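Local structure of cytoplasmic export protein 1 (Saccharomyces cerevisiae, 3VWA) at residues Q115-L120 and M189-L194. The protein binds tRNA and, as part of the nuclear tRNA export machinery, may collect it from export receptors at the nuclear pore and pass it to the translation machinery. Residues are numbered along the deposited sequence; the frame is centred on the assembly and turned at random.
Sequences QLLATL and MGLGLL
L191 faces both L117 and L120 across a buried interface between two nearly antiparallel helices, and L194 meets L116 one turn further along. All contact between 115-120 and 189-194 is made by leucine methyl groups. The helix axes stay 12.6 Å apart, with 171° between their directions, so the side chains meet at their ends and bury a modest 171 Å² in all.

L191 uses both methyls, CD2 against L117 and L120, CD1 against L120. CD2 of L191 presses on CD2 of L117 at 3.4 Å, tighter than usual for two carbons, with the side chains crossing at about a right angle. CD1 of L191 lies 3.9 Å from CD1 of L120, and that same L120 methyl is 4.1 Å from CD2 of L191, so it sits against both arms of the fork. CG of L191 is anti to the backbone N (chi1 -179°), which sets its forked end against L117 and L120. The third contact has a single methyl from each side: CD1 of L116 and CD1 of L194 are 3.8 Å apart, their side chains again crossing almost perpendicularly.

Neighbouring elements extend the apolar packing. L116 and L120 also touch L146 of strand 144-146, L117 packs on F225 and L229 of helix 222-231, L191 touches L131, and L194 touches W96.

The pair joins helices 106-122 and 186-198 in the N-terminal kinase-like domain, ahead of the HEAT repeats; by their order in the chain they probably correspond to the αE and αF helices, packed together in the C-lobe of a protein-kinase fold.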
ATOM      1  N   GLN A 115       9.999 -20.029  -5.802  1.00 24.23           N
ATOM      2  CA  GLN A 115       8.775 -20.536  -5.229  1.00 26.10           C
ATOM      3  C   GLN A 115       8.202 -21.654  -6.103  1.00 30.03           C
ATOM      4  O   GLN A 115       7.702 -22.647  -5.583  1.00 33.41           O
ATOM      5  CB  GLN A 115       7.771 -19.403  -5.032  1.00 26.97           C
ATOM      6  CG  GLN A 115       8.154 -18.448  -3.912  1.00 23.96           C
ATOM      7  CD  GLN A 115       7.543 -17.086  -4.077  1.00 24.30           C
ATOM      8  OE1 GLN A 115       6.907 -16.790  -5.093  1.00 25.05           O
ATOM      9  NE2 GLN A 115       7.720 -16.234  -3.066  1.00 24.50           N
ATOM     10  N   LEU A 116       8.338 -21.522  -7.427  1.00 30.51           N
ATOM     11  CA  LEU A 116       7.842 -22.530  -8.359  1.00 27.62           C
ATOM     12  C   LEU A 116       8.681 -23.809  -8.235  1.00 27.45           C
ATOM     13  O   LEU A 116       8.146 -24.910  -8.340  1.00 28.34           O
ATOM     14  CB  LEU A 116       7.904 -22.003  -9.804  1.00 27.26           C
ATOM     15  CG  LEU A 116       7.011 -20.841 -10.188  1.00 26.34           C
ATOM     16  CD1 LEU A 116       7.164 -20.631 -11.679  1.00 30.51           C
ATOM     17  CD2 LEU A 116       5.530 -21.112  -9.896  1.00 25.07           C
ATOM     18  N   LEU A 117       9.981 -23.649  -7.986  1.00 24.82           N
ATOM     19  CA  LEU A 117      10.872 -24.773  -7.775  1.00 24.61           C
ATOM     20  C   LEU A 117      10.578 -25.540  -6.482  1.00 25.54           C
ATOM     21  O   LEU A 117      10.647 -26.758  -6.461  1.00 29.87           O
ATOM     22  CB  LEU A 117      12.342 -24.300  -7.854  1.00 24.83           C
ATOM     23  CG  LEU A 117      12.769 -23.876  -9.289  1.00 30.86           C
ATOM     24  CD1 LEU A 117      14.066 -23.064  -9.292  1.00 30.68           C
ATOM     25  CD2 LEU A 117      12.995 -25.082 -10.208  1.00 26.94           C
ATOM     26  N   ALA A 118      10.272 -24.874  -5.380  1.00 24.00           N
ATOM     27  CA  ALA A 118       9.961 -25.649  -4.167  1.00 28.09           C
ATOM     28  C   ALA A 118       8.701 -26.510  -4.425  1.00 29.81           C
ATOM     29  O   ALA A 118       8.629 -27.662  -3.969  1.00 30.35           O
ATOM     30  CB  ALA A 118       9.722 -24.719  -2.980  1.00 27.98           C
ATOM     31  N   THR A 119       7.737 -25.956  -5.177  1.00 25.45           N
ATOM     32  CA  THR A 119       6.524 -26.681  -5.486  1.00 30.50           C
ATOM     33  C   THR A 119       6.761 -27.899  -6.386  1.00 33.77           C
ATOM     34  O   THR A 119       6.242 -28.977  -6.100  1.00 31.87           O
ATOM     35  CB  THR A 119       5.532 -25.779  -6.141  1.00 31.10           C
ATOM     36  OG1 THR A 119       5.369 -24.649  -5.283  1.00 32.83           O
ATOM     37  CG2 THR A 119       4.199 -26.550  -6.363  1.00 29.98           C
ATOM     38  N   LEU A 120       7.557 -27.714  -7.432  1.00 31.59           N
ATOM     39  CA  LEU A 120       7.962 -28.817  -8.316  1.00 36.25           C
ATOM     40  C   LEU A 120       8.833 -29.859  -7.592  1.00 37.03           C
ATOM     41  O   LEU A 120       8.916 -31.026  -8.015  1.00 40.71           O
ATOM     42  CB  LEU A 120       8.689 -28.248  -9.560  1.00 32.83           C
ATOM     43  CG  LEU A 120       7.785 -27.361 -10.445  1.00 33.70           C
ATOM     44  CD1 LEU A 120       8.558 -26.465 -11.414  1.00 37.61           C
ATOM     45  CD2 LEU A 120       6.715 -28.160 -11.192  1.00 33.40           C
HETATM   46  N   MSE A 189      11.397 -29.875 -19.384  1.00 40.94           N
HETATM   47  CA  MSE A 189      11.361 -29.138 -20.650  1.00 44.29           C
HETATM   48  C   MSE A 189      10.368 -28.030 -20.556  1.00 46.07           C
HETATM   49  O   MSE A 189      10.607 -26.939 -21.099  1.00 46.04           O
HETATM   50  CB  MSE A 189      11.054 -30.056 -21.824  1.00 44.73           C
HETATM   51  CG  MSE A 189      12.332 -30.796 -22.227  1.00 52.10           C
HETATM   52 SE   MSE A 189      12.003 -32.056 -23.739  1.00 53.76          SE
HETATM   53  CE  MSE A 189      12.241 -33.719 -22.727  1.00 48.53           C
ATOM     54  N   GLY A 190       9.251 -28.285 -19.861  1.00 37.36           N
ATOM     55  CA  GLY A 190       8.234 -27.249 -19.670  1.00 35.39           C
ATOM     56  C   GLY A 190       8.693 -26.154 -18.713  1.00 35.66           C
ATOM     57  O   GLY A 190       8.341 -24.980 -18.880  1.00 33.53           O
ATOM     58  N   LEU A 191       9.504 -26.531 -17.726  1.00 35.06           N
ATOM     59  CA  LEU A 191      10.088 -25.562 -16.792  1.00 35.90           C
ATOM     60  C   LEU A 191      11.032 -24.606 -17.526  1.00 33.98           C
ATOM     61  O   LEU A 191      10.976 -23.404 -17.298  1.00 36.67           O
ATOM     62  CB  LEU A 191      10.819 -26.270 -15.610  1.00 34.39           C
ATOM     63  CG  LEU A 191      11.442 -25.321 -14.560  1.00 36.71           C
ATOM     64  CD1 LEU A 191      10.462 -24.275 -14.042  1.00 35.53           C
ATOM     65  CD2 LEU A 191      12.126 -26.019 -13.389  1.00 34.79           C
ATOM     66  N   GLY A 192      11.881 -25.142 -18.412  1.00 33.10           N
ATOM     67  CA  GLY A 192      12.789 -24.314 -19.247  1.00 32.50           C
ATOM     68  C   GLY A 192      12.051 -23.268 -20.083  1.00 30.84           C
ATOM     69  O   GLY A 192      12.351 -22.085 -20.030  1.00 31.29           O
ATOM     70  N   LEU A 193      11.058 -23.701 -20.837  1.00 32.17           N
ATOM     71  CA  LEU A 193      10.200 -22.766 -21.567  1.00 35.46           C
ATOM     72  C   LEU A 193       9.676 -21.620 -20.684  1.00 36.03           C
ATOM     73  O   LEU A 193       9.765 -20.444 -21.070  1.00 40.23           O
ATOM     74  CB  LEU A 193       9.042 -23.530 -22.240  1.00 37.47           C
ATOM     75  CG  LEU A 193       9.277 -24.192 -23.603  1.00 42.55           C
ATOM     76  CD1 LEU A 193       8.461 -25.471 -23.783  1.00 40.59           C
ATOM     77  CD2 LEU A 193       8.924 -23.194 -24.694  1.00 41.16           C
ATOM     78  N   LEU A 194       9.142 -21.951 -19.501  1.00 35.10           N
ATOM     79  CA  LEU A 194       8.581 -20.940 -18.577  1.00 33.49           C
ATOM     80  C   LEU A 194       9.601 -19.947 -18.087  1.00 28.52           C
ATOM     81  O   LEU A 194       9.355 -18.740 -18.077  1.00 30.07           O
ATOM     82  CB  LEU A 194       8.049 -21.616 -17.326  1.00 36.48           C
ATOM     83  CG  LEU A 194       6.651 -21.207 -16.841  1.00 37.60           C
ATOM     84  CD1 LEU A 194       6.599 -21.478 -15.362  1.00 29.39           C
ATOM     85  CD2 LEU A 194       6.170 -19.790 -17.164  1.00 37.76           C
TER